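Local coordinates for protein 3-hexulose-6-phosphate synthase (Mycobacterium gastri, PDB 3AJX) that belongs to the orotidine 5'-phosphate decarboxylase / HUMPS family of TIM-barrel enzymes and binds a magnesium ion, at residues T33-I36 with K37-L41; A117-A120 with Q121-A125. The protein carries 1 engineered substitution. All blocks are in the same frame, centred on the assembly; numbering follows the deposited sequence.

Interaction 1 of 2, residues T33-I36 with K37-L41; sequences TPLI and KAEGL. Engineered in segment 37-41: Lys-37 (natural residue Glu).
Thr-33 and Lys-37 stand one helical turn apart, and the amide N of Lys-37 gives a nearly straight hydrogen bond to Thr-33 O at 3.0 Å (164° at the hydrogen). Their side chains run side by side in the same direction. With CG anti to the carbonyl carbon (chi1 -67°) and the rest of the chain fully extended, the engineered Lys-37, a glutamate in the natural sequence, lies along Thr-33, its CE pressed against Thr-33 CG2 at a tight 3.5 Å. Lys-37 NZ is satisfied by a hydrogen bond to Met-60 O and a salt bridge to Glu-69 OE1, both of the second subunit. Thr-33 turns its other branch away: OG1 is hydrogen-bonded to Asp-59 O and Lys-61 NZ of its own chain. Pro-34, which has no amide hydrogen to give, suits the first turn, where one would find no acceptor within the helix; its own O accepts from Ala-38 N at 2.9 Å. Helix 33-39 directly follows the second strand of the TIM barrel, 28-31, so this turn lies at the C-terminal ends of the strands. Leu-35 O takes a straight bond from Glu-39 N at 3.0 Å and a weak one from Ala-38 N. Glu-39 OE2 accepts from Thr-12 N, while buried, apolar Ile-36 packs on Ala-58 and Met-60 of its own chain. Ile-36 O receives Gly-40 N at 2.7 Å, and there the helix stops: Gly-40 has positive phi (88°), a conformation that suits glycine, since a side chain here would collide with the carbonyl O of Glu-39.

Interaction 2 of 2, residues A117-A120 with Q121-A125; sequences ATRA and QEVRA
Residues 117-120 and 121-125 form consecutive turns of one alpha-helix, joined by four i to i+4 hydrogen bonds, from Gln-121 N to Ala-117 O through to Arg-124 N on Ala-120 O. The bond from Val-123 N to Arg-119 O is the straightest at the hydrogen (164°, 2.9 Å). Arg-119 starts anti to its amide nitrogen (chi1 -173°) and bends at chi2, which carries its guanidinium toward the next turn, at Glu-122 and Val-123. Arg-119 NH1 makes a salt bridge of 3.1 Å to Glu-122 OE1, using the anti lone pair of that oxygen, with the two flat groups turned 77° apart. Val-123 CG1 lies over one guanidinium face, nearer its border than its centre and 3.6 Å from Arg-119 NE. NE also bonds to Gly-85 O, and NH2 forms a salt bridge with Asp-89 OD1. Glu-122 runs alongside Thr-118, its OE2 3.5 Å from Thr-118 CG2, on the exposed side. Small Ala-120 allows close approach on the inner side, where it meets Val-131 and Met-133 of strand 130-134 and Ala-157 of helix 148-157. Val-123 joins it on Val-131 and touches Ile-92 of helix 89-102, so helix 116-125, the crossover between strands 105-109 and 130-134, packs between its two neighbouring helices.

How the interactions relate
Both interactions are single-helix contacts in one TIM barrel, their centres 28 Å apart and their nearest atoms about 17 Å apart, so they do not touch. Interaction 1 borders the metal site, Thr-33 standing in its second shell: it follows closely on the magnesium ligand Glu-30, its side chain is about 5 Å from the ion, and it bonds to the backbone of the other ligand, Asp-59. The same turn faces the second subunit, placing dimer contacts beside the metal site. Interaction 2 lies in the barrel's outer layer of helices, away from the metal site, where the second subunit does not reach it.

Interaction 1 of 2, residues T33-I36 with K37-L41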
ATOM      1  N   THR A  33       8.115   1.163   2.224  1.00 10.38           N
ATOM      2  CA  THR A  33       6.785   0.635   2.480  1.00 10.35           C
ATOM      3  C   THR A  33       6.813  -0.575   3.418  1.00 11.44           C
ATOM      4  O   THR A  33       6.027  -0.649   4.359  1.00 11.74           O
ATOM      5  CB  THR A  33       6.091   0.270   1.158  1.00 11.33           C
ATOM      6  OG1 THR A  33       6.160   1.392   0.266  1.00 10.53           O
ATOM      7  CG2 THR A  33       4.634  -0.076   1.402  1.00 11.30           C
ATOM      8  N   PRO A  34       7.718  -1.542   3.179  1.00 12.20           N
ATOM      9  CA  PRO A  34       7.750  -2.701   4.080  1.00 13.18           C
ATOM     10  C   PRO A  34       8.137  -2.311   5.509  1.00 10.65           C
ATOM     11  O   PRO A  34       7.678  -2.919   6.473  1.00 12.25           O
ATOM     12  CB  PRO A  34       8.772  -3.627   3.418  1.00 14.72           C
ATOM     13  CG  PRO A  34       9.691  -2.673   2.718  1.00 16.83           C
ATOM     14  CD  PRO A  34       8.736  -1.669   2.120  1.00 13.98           C
ATOM     15  N   LEU A  35       8.980  -1.290   5.636  1.00 11.29           N
ATOM     16  CA  LEU A  35       9.419  -0.815   6.947  1.00 10.32           C
ATOM     17  C   LEU A  35       8.255  -0.209   7.728  1.00 11.51           C
ATOM     18  O   LEU A  35       8.095  -0.452   8.929  1.00 10.94           O
ATOM     19  CB  LEU A  35      10.524   0.231   6.783  1.00  9.99           C
ATOM     20  CG  LEU A  35      11.084   0.863   8.063  1.00  8.17           C
ATOM     21  CD1 LEU A  35      11.628  -0.227   8.979  1.00  9.44           C
ATOM     22  CD2 LEU A  35      12.190   1.853   7.713  1.00  9.20           C
ATOM     23  N   ILE A  36       7.445   0.588   7.044  1.00 10.32           N
ATOM     24  CA  ILE A  36       6.292   1.208   7.678  1.00  9.47           C
ATOM     25  C   ILE A  36       5.265   0.143   8.061  1.00  9.30           C
ATOM     26  O   ILE A  36       4.693   0.190   9.144  1.00  9.11           O
ATOM     27  CB  ILE A  36       5.650   2.253   6.744  1.00  9.49           C
ATOM     28  CG1 ILE A  36       6.615   3.435   6.570  1.00  9.39           C
ATOM     29  CG2 ILE A  36       4.305   2.719   7.311  1.00  9.91           C
ATOM     30  CD1 ILE A  36       6.163   4.462   5.561  1.00 10.59           C
ATOM     31  N   LYS A  37       5.035  -0.828   7.187  1.00  9.69           N
ATOM     32  CA  LYS A  37       4.065  -1.871   7.503  1.00  9.83           C
ATOM     33  C   LYS A  37       4.575  -2.758   8.636  1.00 11.24           C
ATOM     34  O   LYS A  37       3.792  -3.340   9.386  1.00 12.27           O
ATOM     35  CB  LYS A  37       3.763  -2.714   6.261  1.00  9.68           C
ATOM     36  CG  LYS A  37       3.023  -1.934   5.184  1.00  8.90           C
ATOM     37  CD  LYS A  37       2.734  -2.768   3.947  1.00 10.04           C
ATOM     38  CE  LYS A  37       2.055  -1.907   2.891  1.00 11.09           C
ATOM     39  NZ  LYS A  37       1.815  -2.632   1.614  1.00 12.21           N
ATOM     40  N   ALA A  38       5.893  -2.838   8.770  1.00 11.16           N
ATOM     41  CA  ALA A  38       6.491  -3.662   9.809  1.00 12.23           C
ATOM     42  C   ALA A  38       6.424  -3.018  11.188  1.00 11.66           C
ATOM     43  O   ALA A  38       6.009  -3.655  12.161  1.00 12.07           O
ATOM     44  CB  ALA A  38       7.947  -3.961   9.452  1.00 12.04           C
ATOM     45  N   GLU A  39       6.813  -1.748  11.256  1.00 12.24           N
ATOM     46  CA  GLU A  39       6.873  -1.006  12.517  1.00 11.69           C
ATOM     47  C   GLU A  39       5.760  -0.003  12.797  1.00 12.09           C
ATOM     48  O   GLU A  39       5.556   0.389  13.947  1.00 12.12           O
ATOM     49  CB  GLU A  39       8.215  -0.269  12.590  1.00 11.80           C
ATOM     50  CG  GLU A  39       9.423  -1.182  12.527  1.00 13.57           C
ATOM     51  CD  GLU A  39       9.784  -1.768  13.880  1.00 15.55           C
ATOM     52  OE1 GLU A  39       8.873  -1.955  14.716  1.00 18.32           O
ATOM     53  OE2 GLU A  39      10.977  -2.051  14.100  1.00 15.82           O
ATOM     54  N   GLY A  40       5.049   0.426  11.762  1.00 12.08           N
ATOM     55  CA  GLY A  40       4.008   1.413  11.976  1.00 11.75           C
ATOM     56  C   GLY A  40       4.631   2.793  11.875  1.00 11.57           C
ATOM     57  O   GLY A  40       5.835   2.916  11.637  1.00 10.90           O
ATOM     58  N   LEU A  41       3.822   3.829  12.079  1.00 11.62           N
ATOM     59  CA  LEU A  41       4.276   5.215  11.979  1.00 11.92           C
ATOM     60  C   LEU A  41       5.418   5.627  12.907  1.00 11.88           C
ATOM     61  O   LEU A  41       6.119   6.598  12.622  1.00 11.59           O
ATOM     62  CB  LEU A  41       3.086   6.158  12.188  1.00 12.29           C
ATOM     63  CG  LEU A  41       1.923   6.002  11.201  1.00 13.75           C
ATOM     64  CD1 LEU A  41       0.791   6.936  11.603  1.00 14.31           C
ATOM     65  CD2 LEU A  41       2.395   6.306   9.787  1.00 13.84           C
TER

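Interaction 2 of 2, residues A117-A120 with Q121-A125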
ATOM      1  N   ALA A 117       4.316   8.915 -18.267  1.00  9.08           N
ATOM      2  CA  ALA A 117       4.363  10.329 -18.620  1.00  9.49           C
ATOM      3  C   ALA A 117       2.970  10.954 -18.608  1.00  9.42           C
ATOM      4  O   ALA A 117       2.783  12.056 -18.094  1.00 11.06           O
ATOM      5  CB  ALA A 117       5.015  10.515 -19.992  1.00  9.92           C
ATOM      6  N   THR A 118       1.993  10.254 -19.177  1.00  8.72           N
ATOM      7  CA  THR A 118       0.628  10.762 -19.203  1.00  9.03           C
ATOM      8  C   THR A 118       0.062  10.899 -17.796  1.00  8.38           C
ATOM      9  O   THR A 118      -0.477  11.945 -17.434  1.00  8.39           O
ATOM     10  CB  THR A 118      -0.289   9.840 -20.036  1.00 10.03           C
ATOM     11  OG1 THR A 118       0.044   9.988 -21.420  1.00 11.21           O
ATOM     12  CG2 THR A 118      -1.764  10.199 -19.838  1.00  9.24           C
ATOM     13  N   ARG A 119       0.195   9.851 -16.993  1.00  8.98           N
ATOM     14  CA  ARG A 119      -0.335   9.903 -15.641  1.00  7.99           C
ATOM     15  C   ARG A 119       0.371  10.983 -14.834  1.00  8.86           C
ATOM     16  O   ARG A 119      -0.253  11.645 -14.012  1.00  8.33           O
ATOM     17  CB  ARG A 119      -0.199   8.539 -14.958  1.00  7.63           C
ATOM     18  CG  ARG A 119      -0.883   8.459 -13.600  1.00  7.73           C
ATOM     19  CD  ARG A 119      -2.330   8.947 -13.662  1.00  8.87           C
ATOM     20  NE  ARG A 119      -3.030   8.722 -12.398  1.00  7.39           N
ATOM     21  CZ  ARG A 119      -4.145   9.349 -12.032  1.00  7.33           C
ATOM     22  NH1 ARG A 119      -4.700  10.253 -12.828  1.00  8.05           N
ATOM     23  NH2 ARG A 119      -4.709   9.069 -10.864  1.00  8.46           N
ATOM     24  N   ALA A 120       1.662  11.178 -15.089  1.00  8.06           N
ATOM     25  CA  ALA A 120       2.429  12.200 -14.378  1.00  9.50           C
ATOM     26  C   ALA A 120       1.791  13.576 -14.552  1.00  8.15           C
ATOM     27  O   ALA A 120       1.626  14.325 -13.584  1.00  8.95           O
ATOM     28  CB  ALA A 120       3.869  12.228 -14.890  1.00  7.77           C
ATOM     29  N   GLN A 121       1.443  13.913 -15.790  1.00  8.68           N
ATOM     30  CA  GLN A 121       0.827  15.198 -16.085  1.00  9.47           C
ATOM     31  C   GLN A 121      -0.514  15.331 -15.390  1.00  9.57           C
ATOM     32  O   GLN A 121      -0.852  16.395 -14.870  1.00 10.90           O
ATOM     33  CB  GLN A 121       0.653  15.363 -17.598  1.00 11.51           C
ATOM     34  CG  GLN A 121       1.909  15.859 -18.282  1.00 17.46           C
ATOM     35  CD  GLN A 121       2.210  17.310 -17.947  1.00 21.66           C
ATOM     36  OE1 GLN A 121       3.362  17.740 -17.975  1.00 22.49           O
ATOM     37  NE2 GLN A 121       1.166  18.079 -17.646  1.00 22.09           N
ATOM     38  N   GLU A 122      -1.279  14.247 -15.375  1.00  8.11           N
ATOM     39  CA  GLU A 122      -2.582  14.262 -14.731  1.00  8.32           C
ATOM     40  C   GLU A 122      -2.488  14.505 -13.227  1.00  7.98           C
ATOM     41  O   GLU A 122      -3.232  15.320 -12.679  1.00 10.51           O
ATOM     42  CB  GLU A 122      -3.315  12.948 -15.005  1.00  7.28           C
ATOM     43  CG  GLU A 122      -3.777  12.824 -16.451  1.00  8.96           C
ATOM     44  CD  GLU A 122      -4.285  11.446 -16.797  1.00  8.51           C
ATOM     45  OE1 GLU A 122      -4.403  10.599 -15.890  1.00  8.68           O
ATOM     46  OE2 GLU A 122      -4.578  11.209 -17.988  1.00 10.12           O
ATOM     47  N   VAL A 123      -1.572  13.812 -12.556  1.00  9.75           N
ATOM     48  CA  VAL A 123      -1.448  13.980 -11.107  1.00  9.54           C
ATOM     49  C   VAL A 123      -0.750  15.278 -10.726  1.00 12.18           C
ATOM     50  O   VAL A 123      -0.945  15.792  -9.625  1.00 11.74           O
ATOM     51  CB  VAL A 123      -0.725  12.777 -10.450  1.00 10.27           C
ATOM     52  CG1 VAL A 123      -1.433  11.487 -10.833  1.00  9.72           C
ATOM     53  CG2 VAL A 123       0.737  12.749 -10.854  1.00  7.45           C
ATOM     54  N   ARG A 124       0.058  15.814 -11.634  1.00 11.55           N
ATOM     55  CA  ARG A 124       0.730  17.080 -11.366  1.00 13.72           C
ATOM     56  C   ARG A 124      -0.364  18.133 -11.248  1.00 13.64           C
ATOM     57  O   ARG A 124      -0.300  19.026 -10.401  1.00 15.17           O
ATOM     58  CB  ARG A 124       1.674  17.446 -12.516  1.00 13.32           C
ATOM     59  CG  ARG A 124       2.127  18.909 -12.518  1.00 16.67           C
ATOM     60  CD  ARG A 124       2.947  19.259 -11.288  1.00 17.76           C
ATOM     61  NE  ARG A 124       3.333  20.672 -11.270  1.00 21.17           N
ATOM     62  CZ  ARG A 124       2.505  21.682 -11.006  1.00 21.28           C
ATOM     63  NH1 ARG A 124       1.228  21.450 -10.731  1.00 22.21           N
ATOM     64  NH2 ARG A 124       2.956  22.929 -11.013  1.00 21.86           N
ATOM     65  N   ALA A 125      -1.375  18.013 -12.103  1.00 13.07           N
ATOM     66  CA  ALA A 125      -2.494  18.942 -12.108  1.00 14.22           C
ATOM     67  C   ALA A 125      -3.278  18.857 -10.805  1.00 14.44           C
ATOM     68  O   ALA A 125      -3.941  19.818 -10.413  1.00 16.05           O
ATOM     69  CB  ALA A 125      -3.408  18.649 -13.289  1.00 15.09           C
TER